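Local coordinates for protein histidine acid phosphatase (Hafnia alvei, PDB 4ARU) that is a histidine acid phosphatase of branch 2 of the histidine phosphatase superfamily, built on a mixed beta sheet flanked by helices, at residues A[52-57]-A[95-100]; A[16-21]-A[326-331]; A[20-25]-A[224-229]. All coordinates share one frame; numbering follows the deposited sequence.

Interaction 1: A[52-57]-A[95-100]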
loop_
_atom_site.group_PDB
_atom_site.type_symbol
_atom_site.label_atom_id
_atom_site.label_comp_id
_atom_site.label_asym_id
_atom_site.label_seq_id
_atom_site.Cartn_x
_atom_site.Cartn_y
_atom_site.Cartn_z
ATOM N N ARG A 52 12.359 -14.324 -2.087
ATOM C CA ARG A 52 11.036 -14.748 -2.515
ATOM C C ARG A 52 10.139 -13.542 -2.800
ATOM O O ARG A 52 9.382 -13.568 -3.741
ATOM C CB ARG A 52 10.411 -15.676 -1.463
ATOM C CG ARG A 52 8.965 -16.013 -1.711
ATOM C CD ARG A 52 8.633 -17.266 -0.986
ATOM N NE ARG A 52 7.196 -17.462 -0.925
ATOM C CZ ARG A 52 6.578 -18.624 -0.945
ATOM N NH1 ARG A 52 7.223 -19.769 -1.085
ATOM N NH2 ARG A 52 5.262 -18.601 -0.834
ATOM N N GLY A 53 10.189 -12.507 -1.957
ATOM C CA GLY A 53 9.462 -11.285 -2.193
ATOM C C GLY A 53 9.809 -10.687 -3.552
ATOM O O GLY A 53 8.945 -10.190 -4.295
ATOM N N GLU A 54 11.107 -10.671 -3.856
ATOM C CA GLU A 54 11.524 -10.186 -5.163
ATOM C C GLU A 54 10.939 -10.994 -6.284
ATOM O O GLU A 54 10.447 -10.453 -7.293
ATOM C CB GLU A 54 13.051 -10.163 -5.233
ATOM C CG GLU A 54 13.695 -9.133 -4.340
ATOM C CD GLU A 54 15.210 -9.306 -4.267
ATOM O OE1 GLU A 54 15.712 -10.191 -3.555
ATOM O OE2 GLU A 54 15.943 -8.550 -4.954
ATOM N N HIS A 55 10.987 -12.305 -6.148
ATOM C CA HIS A 55 10.405 -13.211 -7.160
ATOM C C HIS A 55 8.919 -12.908 -7.366
ATOM O O HIS A 55 8.426 -12.796 -8.477
ATOM C CB HIS A 55 10.637 -14.657 -6.778
ATOM C CG HIS A 55 9.974 -15.621 -7.702
ATOM N ND1 HIS A 55 10.274 -15.708 -9.051
ATOM C CD2 HIS A 55 8.951 -16.478 -7.487
ATOM C CE1 HIS A 55 9.490 -16.625 -9.605
ATOM N NE2 HIS A 55 8.693 -17.111 -8.675
ATOM N N LEU A 56 8.214 -12.767 -6.264
ATOM C CA LEU A 56 6.790 -12.473 -6.311
ATOM C C LEU A 56 6.498 -11.159 -6.991
ATOM O O LEU A 56 5.503 -11.067 -7.715
ATOM C CB LEU A 56 6.172 -12.573 -4.892
ATOM C CG LEU A 56 6.042 -13.981 -4.299
ATOM C CD1 LEU A 56 5.778 -13.907 -2.818
ATOM C CD2 LEU A 56 4.946 -14.766 -4.997
ATOM N N ILE A 57 7.311 -10.122 -6.768
ATOM C CA ILE A 57 7.164 -8.875 -7.497
ATOM C C ILE A 57 7.439 -9.079 -8.968
ATOM O O ILE A 57 6.709 -8.517 -9.807
ATOM C CB ILE A 57 8.079 -7.788 -6.928
ATOM C CG1 ILE A 57 7.665 -7.405 -5.527
ATOM C CG2 ILE A 57 8.100 -6.553 -7.846
ATOM C CD1 ILE A 57 6.299 -6.744 -5.377
ATOM N N THR A 95 12.029 -1.162 -1.110
ATOM C CA THR A 95 11.380 -0.465 -2.217
ATOM C C THR A 95 12.311 -0.412 -3.460
ATOM O O THR A 95 11.841 -0.642 -4.569
ATOM C CB THR A 95 10.950 0.970 -1.803
ATOM O OG1 THR A 95 11.976 1.598 -1.042
ATOM C CG2 THR A 95 9.730 0.936 -0.949
ATOM N N ARG A 96 13.603 -0.152 -3.274
ATOM C CA ARG A 96 14.512 -0.189 -4.399
ATOM C C ARG A 96 14.501 -1.567 -5.038
ATOM O O ARG A 96 14.443 -1.696 -6.278
ATOM C CB ARG A 96 15.932 0.215 -3.987
ATOM C CG ARG A 96 16.041 1.675 -3.640
ATOM C CD ARG A 96 17.422 2.178 -3.304
ATOM N NE ARG A 96 17.860 1.711 -1.983
ATOM C CZ ARG A 96 18.691 0.703 -1.764
ATOM N NH1 ARG A 96 19.190 -0.018 -2.754
ATOM N NH2 ARG A 96 18.991 0.404 -0.514
ATOM N N LYS A 97 14.578 -2.639 -4.241
ATOM C CA LYS A 97 14.626 -3.954 -4.813
ATOM C C LYS A 97 13.279 -4.343 -5.432
ATOM O O LYS A 97 13.222 -5.136 -6.386
ATOM C CB LYS A 97 15.050 -4.968 -3.768
ATOM C CG LYS A 97 16.455 -4.736 -3.277
ATOM C CD LYS A 97 17.477 -5.046 -4.303
ATOM C CE LYS A 97 18.859 -5.105 -3.635
ATOM N NZ LYS A 97 19.764 -5.999 -4.430
ATOM N N THR A 98 12.189 -3.833 -4.897
ATOM C CA THR A 98 10.899 -4.033 -5.575
ATOM C C THR A 98 10.933 -3.417 -6.981
ATOM O O THR A 98 10.481 -4.022 -7.925
ATOM C CB THR A 98 9.772 -3.369 -4.765
ATOM O OG1 THR A 98 9.612 -4.121 -3.542
ATOM C CG2 THR A 98 8.474 -3.385 -5.490
ATOM N N GLY A 99 11.423 -2.174 -7.105
ATOM C CA GLY A 99 11.505 -1.555 -8.402
ATOM C C GLY A 99 12.324 -2.390 -9.357
ATOM O O GLY A 99 11.948 -2.568 -10.529
ATOM N N GLU A 100 13.481 -2.880 -8.901
ATOM C CA GLU A 100 14.320 -3.749 -9.769
ATOM C C GLU A 100 13.617 -5.069 -10.165
ATOM O O GLU A 100 13.724 -5.492 -11.302
ATOM C CB GLU A 100 15.664 -4.021 -9.105
ATOM C CG GLU A 100 16.470 -2.717 -9.052
ATOM C CD GLU A 100 17.852 -2.790 -8.466
ATOM O OE1 GLU A 100 18.212 -3.806 -7.815
ATOM O OE2 GLU A 100 18.602 -1.808 -8.737
HETATM O O HOH W 1 15.167 -7.056 -7.045
HETATM O O HOH W 2 18.618 -8.702 -5.189
#
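E54 OE2 is gripped by two waters, each donating to it at 2.7 Å, and both lead across to K97. One water also donates to the backbone O of K97, while the other accepts from K97 NZ at 3.0 Å. Glutamate and lysine are thus coupled through solvent: E54 OE2 and K97 NZ stand 4.6 Å apart, without direct contact. The extended E54 chain brings its carboxylate slantwise against the bent lysine chain, where OE2 lies 3.9 Å from K97 CB and equally far from CD. The opposite charges probably still attract through the bridging waters.

The buried half of the contact rests on van der Waals touch. I57 CG2, anti to the backbone N (chi1 -66° for CG1), touches the backbone O of T98 at 3.5 Å and its methyl CG2 at 4.0 Å; I57 CD1 reaches the same methyl, and the two side chains meet at about a right angle. T98 can offer its methyl here because its hydroxyl is turned to R94 O of its own helix and to the backbone N of G20. Helices 51-70 and 93-106 pack together, with the loop that follows strand 9-18 lying against both of them.

Interaction 2: A[16-21]-A[326-331]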
loop_
_atom_site.group_PDB
_atom_site.type_symbol
_atom_site.label_atom_id
_atom_site.label_comp_id
_atom_site.label_asym_id
_atom_site.label_seq_id
_atom_site.Cartn_x
_atom_site.Cartn_y
_atom_site.Cartn_z
ATOM N N LEU A 16 1.129 2.805 -8.351
ATOM C CA LEU A 16 1.640 3.069 -7.002
ATOM C C LEU A 16 1.573 1.740 -6.286
ATOM O O LEU A 16 0.494 1.232 -5.932
ATOM C CB LEU A 16 0.805 4.158 -6.281
ATOM C CG LEU A 16 1.232 4.317 -4.830
ATOM C CD1 LEU A 16 2.671 4.812 -4.692
ATOM C CD2 LEU A 16 0.326 5.283 -4.113
ATOM N N SER A 17 2.737 1.114 -6.147
ATOM C CA SER A 17 2.845 -0.237 -5.655
ATOM C C SER A 17 3.405 -0.288 -4.252
ATOM O O SER A 17 4.385 0.397 -3.958
ATOM C CB SER A 17 3.795 -1.041 -6.536
ATOM O OG SER A 17 3.791 -2.412 -6.197
ATOM N N ARG A 18 2.875 -1.157 -3.401
ATOM C CA ARG A 18 3.603 -1.512 -2.181
ATOM C C ARG A 18 4.784 -2.370 -2.565
ATOM O O ARG A 18 4.733 -3.146 -3.525
ATOM C CB ARG A 18 2.714 -2.269 -1.236
ATOM C CG ARG A 18 3.306 -2.559 0.140
ATOM C CD ARG A 18 2.306 -3.242 1.050
ATOM N NE ARG A 18 2.950 -3.540 2.323
ATOM C CZ ARG A 18 2.655 -4.542 3.116
ATOM N NH1 ARG A 18 1.626 -5.347 2.874
ATOM N NH2 ARG A 18 3.384 -4.751 4.204
ATOM N N HIS A 19 5.856 -2.275 -1.795
ATOM C CA HIS A 19 6.943 -3.231 -1.942
ATOM C C HIS A 19 6.518 -4.663 -1.686
ATOM O O HIS A 19 5.412 -4.969 -1.221
ATOM C CB HIS A 19 8.087 -2.887 -0.964
ATOM C CG HIS A 19 7.668 -2.867 0.461
ATOM N ND1 HIS A 19 7.349 -3.990 1.193
ATOM C CD2 HIS A 19 7.460 -1.810 1.279
ATOM C CE1 HIS A 19 6.959 -3.627 2.405
ATOM N NE2 HIS A 19 7.042 -2.307 2.485
ATOM N N GLY A 20 7.406 -5.570 -2.026
ATOM C CA GLY A 20 7.167 -6.963 -1.835
ATOM C C GLY A 20 7.337 -7.492 -0.416
ATOM O O GLY A 20 7.547 -6.778 0.527
ATOM N N VAL A 21 7.179 -8.793 -0.284
ATOM C CA VAL A 21 7.262 -9.503 0.992
ATOM C C VAL A 21 8.586 -9.185 1.641
ATOM O O VAL A 21 9.640 -9.368 1.039
ATOM C CB VAL A 21 7.074 -11.013 0.826
ATOM C CG1 VAL A 21 7.268 -11.733 2.142
ATOM C CG2 VAL A 21 5.715 -11.344 0.229
ATOM N N GLN A 326 -7.885 -11.952 -0.609
ATOM C CA GLN A 326 -6.735 -11.252 0.004
ATOM C C GLN A 326 -7.223 -10.431 1.202
ATOM O O GLN A 326 -7.761 -9.320 1.016
ATOM C CB GLN A 326 -6.062 -10.397 -1.060
ATOM C CG GLN A 326 -4.918 -9.528 -0.562
ATOM C CD GLN A 326 -3.912 -10.320 0.245
ATOM O OE1 GLN A 326 -3.932 -10.317 1.479
ATOM N NE2 GLN A 326 -2.995 -10.988 -0.442
ATOM N N PRO A 327 -7.009 -10.933 2.408
ATOM C CA PRO A 327 -7.509 -10.247 3.586
ATOM C C PRO A 327 -6.850 -8.905 3.910
ATOM O O PRO A 327 -7.512 -8.088 4.546
ATOM C CB PRO A 327 -7.302 -11.253 4.701
ATOM C CG PRO A 327 -6.288 -12.176 4.262
ATOM C CD PRO A 327 -6.307 -12.182 2.756
ATOM N N ASP A 328 -5.637 -8.668 3.472
ATOM C CA ASP A 328 -4.992 -7.360 3.676
ATOM C C ASP A 328 -5.443 -6.399 2.552
ATOM O O ASP A 328 -5.291 -6.725 1.375
ATOM C CB ASP A 328 -3.480 -7.587 3.605
ATOM C CG ASP A 328 -2.642 -6.331 3.926
ATOM O OD1 ASP A 328 -3.211 -5.213 4.108
ATOM O OD2 ASP A 328 -1.395 -6.492 3.986
ATOM N N ASN A 329 -6.003 -5.242 2.870
ATOM C CA ASN A 329 -6.402 -4.271 1.841
ATOM C C ASN A 329 -5.232 -3.670 1.105
ATOM O O ASN A 329 -5.427 -3.137 0.036
ATOM C CB ASN A 329 -7.216 -3.095 2.422
ATOM C CG ASN A 329 -8.582 -3.507 2.940
ATOM O OD1 ASN A 329 -9.083 -4.567 2.604
ATOM N ND2 ASN A 329 -9.156 -2.697 3.814
ATOM N N THR A 330 -4.045 -3.748 1.700
ATOM C CA THR A 330 -2.815 -3.172 1.121
ATOM C C THR A 330 -1.739 -4.252 1.127
ATOM O O THR A 330 -0.729 -4.135 1.829
ATOM C CB THR A 330 -2.370 -1.891 1.864
ATOM O OG1 THR A 330 -2.346 -2.124 3.273
ATOM C CG2 THR A 330 -3.329 -0.703 1.562
ATOM N N PRO A 331 -1.902 -5.326 0.345
ATOM C CA PRO A 331 -1.024 -6.455 0.436
ATOM C C PRO A 331 0.349 -6.248 -0.217
ATOM O O PRO A 331 0.529 -5.332 -0.993
ATOM C CB PRO A 331 -1.817 -7.542 -0.299
ATOM C CG PRO A 331 -2.466 -6.775 -1.385
ATOM C CD PRO A 331 -2.960 -5.559 -0.674
#
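This is a buried polar contact close to the centre of the chain: an arginine at the C-terminal end of strand 9-18 reaches the loop before strand 335-342. R18 NH1 donates to the backbone O of T330 at 2.8 Å. The bond is bent (131°), and the oxygen is tilted 34° from the guanidinium plane. The same NH1 makes salt bridges with D328 OD2 at 3.4 Å and with E222 of helix 213-229, so one nitrogen serves three oxygens, T330 O by hydrogen bond and the two carboxylates by charge. With CG anti to the backbone N (chi1 -173°) and the chain extended as far as NE, R18 reaches across to the loop, its CD packing 3.4 Å from P331 O.

Within the loop D328 OD1 accepts from the backbone N of T330 at 2.9 Å, from above the carboxylate plane, an Asx turn that leaves OD2 to R18. D328 and E222 bring like charges close together, which the arginine probably offsets. R18 NH2 and H19 NE2 both hydrogen-bond a bound L(+)-tartaric acid, while H19 ND1 donates to G20 O. Strand end and following loop carry the RHGxRxP signature of branch 2 histidine phosphatases, here lining the pocket that contains the L(+)-tartaric acid.

Interaction 3: A[20-25]-A[224-229]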
loop_
_atom_site.group_PDB
_atom_site.type_symbol
_atom_site.label_atom_id
_atom_site.label_comp_id
_atom_site.label_asym_id
_atom_site.label_seq_id
_atom_site.Cartn_x
_atom_site.Cartn_y
_atom_site.Cartn_z
ATOM N N GLY A 20 7.406 -5.570 -2.026
ATOM C CA GLY A 20 7.167 -6.963 -1.835
ATOM C C GLY A 20 7.337 -7.492 -0.416
ATOM O O GLY A 20 7.547 -6.778 0.527
ATOM N N VAL A 21 7.179 -8.793 -0.284
ATOM C CA VAL A 21 7.262 -9.503 0.992
ATOM C C VAL A 21 8.586 -9.185 1.641
ATOM O O VAL A 21 9.640 -9.368 1.039
ATOM C CB VAL A 21 7.074 -11.013 0.826
ATOM C CG1 VAL A 21 7.268 -11.733 2.142
ATOM C CG2 VAL A 21 5.715 -11.344 0.229
ATOM N N ARG A 22 8.499 -8.722 2.889
ATOM C CA ARG A 22 9.648 -8.357 3.691
ATOM C C ARG A 22 9.613 -9.029 5.042
ATOM O O ARG A 22 8.541 -9.437 5.533
ATOM C CB ARG A 22 9.601 -6.858 3.923
ATOM C CG ARG A 22 8.334 -6.306 4.579
ATOM C CD ARG A 22 8.502 -4.959 5.298
ATOM N NE ARG A 22 7.248 -4.479 5.870
ATOM C CZ ARG A 22 6.709 -4.920 7.006
ATOM N NH1 ARG A 22 7.339 -5.856 7.703
ATOM N NH2 ARG A 22 5.546 -4.430 7.444
ATOM N N ALA A 23 10.773 -9.077 5.666
ATOM C CA ALA A 23 10.861 -9.413 7.075
ATOM C C ALA A 23 10.184 -8.289 7.892
ATOM O O ALA A 23 10.038 -7.140 7.449
ATOM C CB ALA A 23 12.294 -9.566 7.489
ATOM N N PRO A 24 9.802 -8.598 9.129
ATOM C CA PRO A 24 9.289 -7.560 10.006
ATOM C C PRO A 24 10.232 -6.368 10.071
ATOM O O PRO A 24 11.454 -6.558 10.099
ATOM C CB PRO A 24 9.207 -8.276 11.363
ATOM C CG PRO A 24 8.974 -9.725 11.004
ATOM C CD PRO A 24 9.831 -9.909 9.779
ATOM N N THR A 25 9.694 -5.154 10.131
ATOM C CA THR A 25 10.492 -3.940 10.178
ATOM C C THR A 25 11.233 -3.864 11.525
ATOM O O THR A 25 12.382 -3.431 11.620
ATOM C CB THR A 25 9.618 -2.677 9.972
ATOM O OG1 THR A 25 8.704 -2.876 8.871
ATOM C CG2 THR A 25 10.487 -1.511 9.663
ATOM N N PHE A 224 1.943 -12.290 10.387
ATOM C CA PHE A 224 1.501 -13.622 10.039
ATOM C C PHE A 224 1.236 -13.724 8.538
ATOM O O PHE A 224 1.599 -14.709 7.919
ATOM C CB PHE A 224 0.232 -13.991 10.808
ATOM C CG PHE A 224 0.384 -13.997 12.311
ATOM C CD1 PHE A 224 1.564 -14.325 12.957
ATOM C CD2 PHE A 224 -0.706 -13.706 13.089
ATOM C CE1 PHE A 224 1.654 -14.339 14.345
ATOM C CE2 PHE A 224 -0.626 -13.719 14.490
ATOM C CZ PHE A 224 0.544 -14.025 15.110
ATOM N N LEU A 225 0.603 -12.705 7.965
ATOM C CA LEU A 225 0.330 -12.728 6.539
ATOM C C LEU A 225 1.656 -12.784 5.757
ATOM O O LEU A 225 1.774 -13.474 4.742
ATOM C CB LEU A 225 -0.442 -11.479 6.158
ATOM C CG LEU A 225 -0.879 -11.481 4.680
ATOM C CD1 LEU A 225 -2.331 -11.121 4.604
ATOM C CD2 LEU A 225 -0.043 -10.603 3.794
ATOM N N LEU A 226 2.624 -12.008 6.222
ATOM C CA LEU A 226 3.950 -12.016 5.596
ATOM C C LEU A 226 4.623 -13.375 5.695
ATOM O O LEU A 226 5.198 -13.849 4.732
ATOM C CB LEU A 226 4.865 -10.916 6.123
ATOM C CG LEU A 226 4.449 -9.483 5.809
ATOM C CD1 LEU A 226 5.212 -8.417 6.623
ATOM C CD2 LEU A 226 4.650 -9.215 4.338
ATOM N N GLU A 227 4.510 -14.030 6.848
ATOM C CA GLU A 227 5.078 -15.365 7.021
ATOM C C GLU A 227 4.464 -16.330 5.986
ATOM O O GLU A 227 5.129 -17.147 5.387
ATOM C CB GLU A 227 4.766 -15.920 8.399
ATOM C CG GLU A 227 5.499 -15.213 9.555
ATOM C CD GLU A 227 5.041 -15.685 10.917
ATOM O OE1 GLU A 227 4.096 -16.491 10.961
ATOM O OE2 GLU A 227 5.640 -15.275 11.945
ATOM N N HIS A 228 3.156 -16.204 5.827
ATOM C CA HIS A 228 2.428 -17.023 4.886
ATOM C C HIS A 228 2.815 -16.770 3.432
ATOM O O HIS A 228 3.048 -17.691 2.649
ATOM C CB HIS A 228 0.933 -16.831 5.108
ATOM C CG HIS A 228 0.066 -17.792 4.347
ATOM N ND1 HIS A 228 -0.193 -19.075 4.781
ATOM C CD2 HIS A 228 -0.603 -17.640 3.179
ATOM C CE1 HIS A 228 -1.026 -19.659 3.921
ATOM N NE2 HIS A 228 -1.253 -18.825 2.927
ATOM N N ALA A 229 2.932 -15.495 3.116
ATOM C CA ALA A 229 3.344 -15.090 1.776
ATOM C C ALA A 229 4.788 -15.473 1.451
ATOM O O ALA A 229 5.114 -15.713 0.288
ATOM C CB ALA A 229 3.184 -13.606 1.659
#
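L226 supplies the tight part of this contact, wedged between V21 and R22. Its CD1 methyl lies over one face of the R22 guanidinium, offset toward the rim, at 3.5 Å from NH1, and 3.6 Å from the backbone O of R22. That carbonyl oxygen is buried with no polar partner in the model; L226 packs against it through CD1, CB and its other carbons. V21 completes the close packing: its CG2 meets A229 CB at 3.7 Å, one turn further along the helix, and its CG1 lies 3.9 Å from L226 O and 4.2 Å from L226 CD2. With CG1 anti to the backbone N (chi1 176°), V21 sends one methyl to each of these helix residues.

R22 starts out away from the helix, but a first torsion of 57° sets CG between the backbone N and the carbonyl carbon, and from there the extended chain carries the guanidinium to the leucine. NH1 donates to A23 O at 3.0 Å, a fairly straight bond (158°) with the acceptor in the guanidinium plane, which pins the group's rotation. NE hydrogen-bonds the bound L(+)-tartaric acid.

Beyond A23 the fit to 224-229 slackens. The ring of P24 stays 5.8 Å or more from 224-229, turning instead to W42. T25, exposed to solvent, was modelled in two conformers; in one, its OG1 lies 3.4 Å over the guanidinium face opposite L226 CD1. R22 is the second arginine of the family's signature loop, backed here by the end of helix 213-229 as it lines the pocket containing the L(+)-tartaric acid.

How the interactions relate
From the N terminus, strand 9-18 runs into the loop from which interactions 2 and 3 both start, sharing G20 and V21. Next comes interaction 1, closing a short loop, 37 residues between its segments, that ties helix 51-70 to helix 93-106. Interaction 3 closes a longer one at the end of helix 213-229, and interaction 2 the longest, at 326-331. Interaction 1 lies wholly within both larger loops, and none cross. Neighbouring contacts also touch: I57 CD1 packs 3.7 Å from G20 CA, R52 NE probably bonds A229 O, and L225 CD1 packs 3.8 Å from D328 CB. Together they hold the loop after strand 9-18 among three helices and the 326-331 loop.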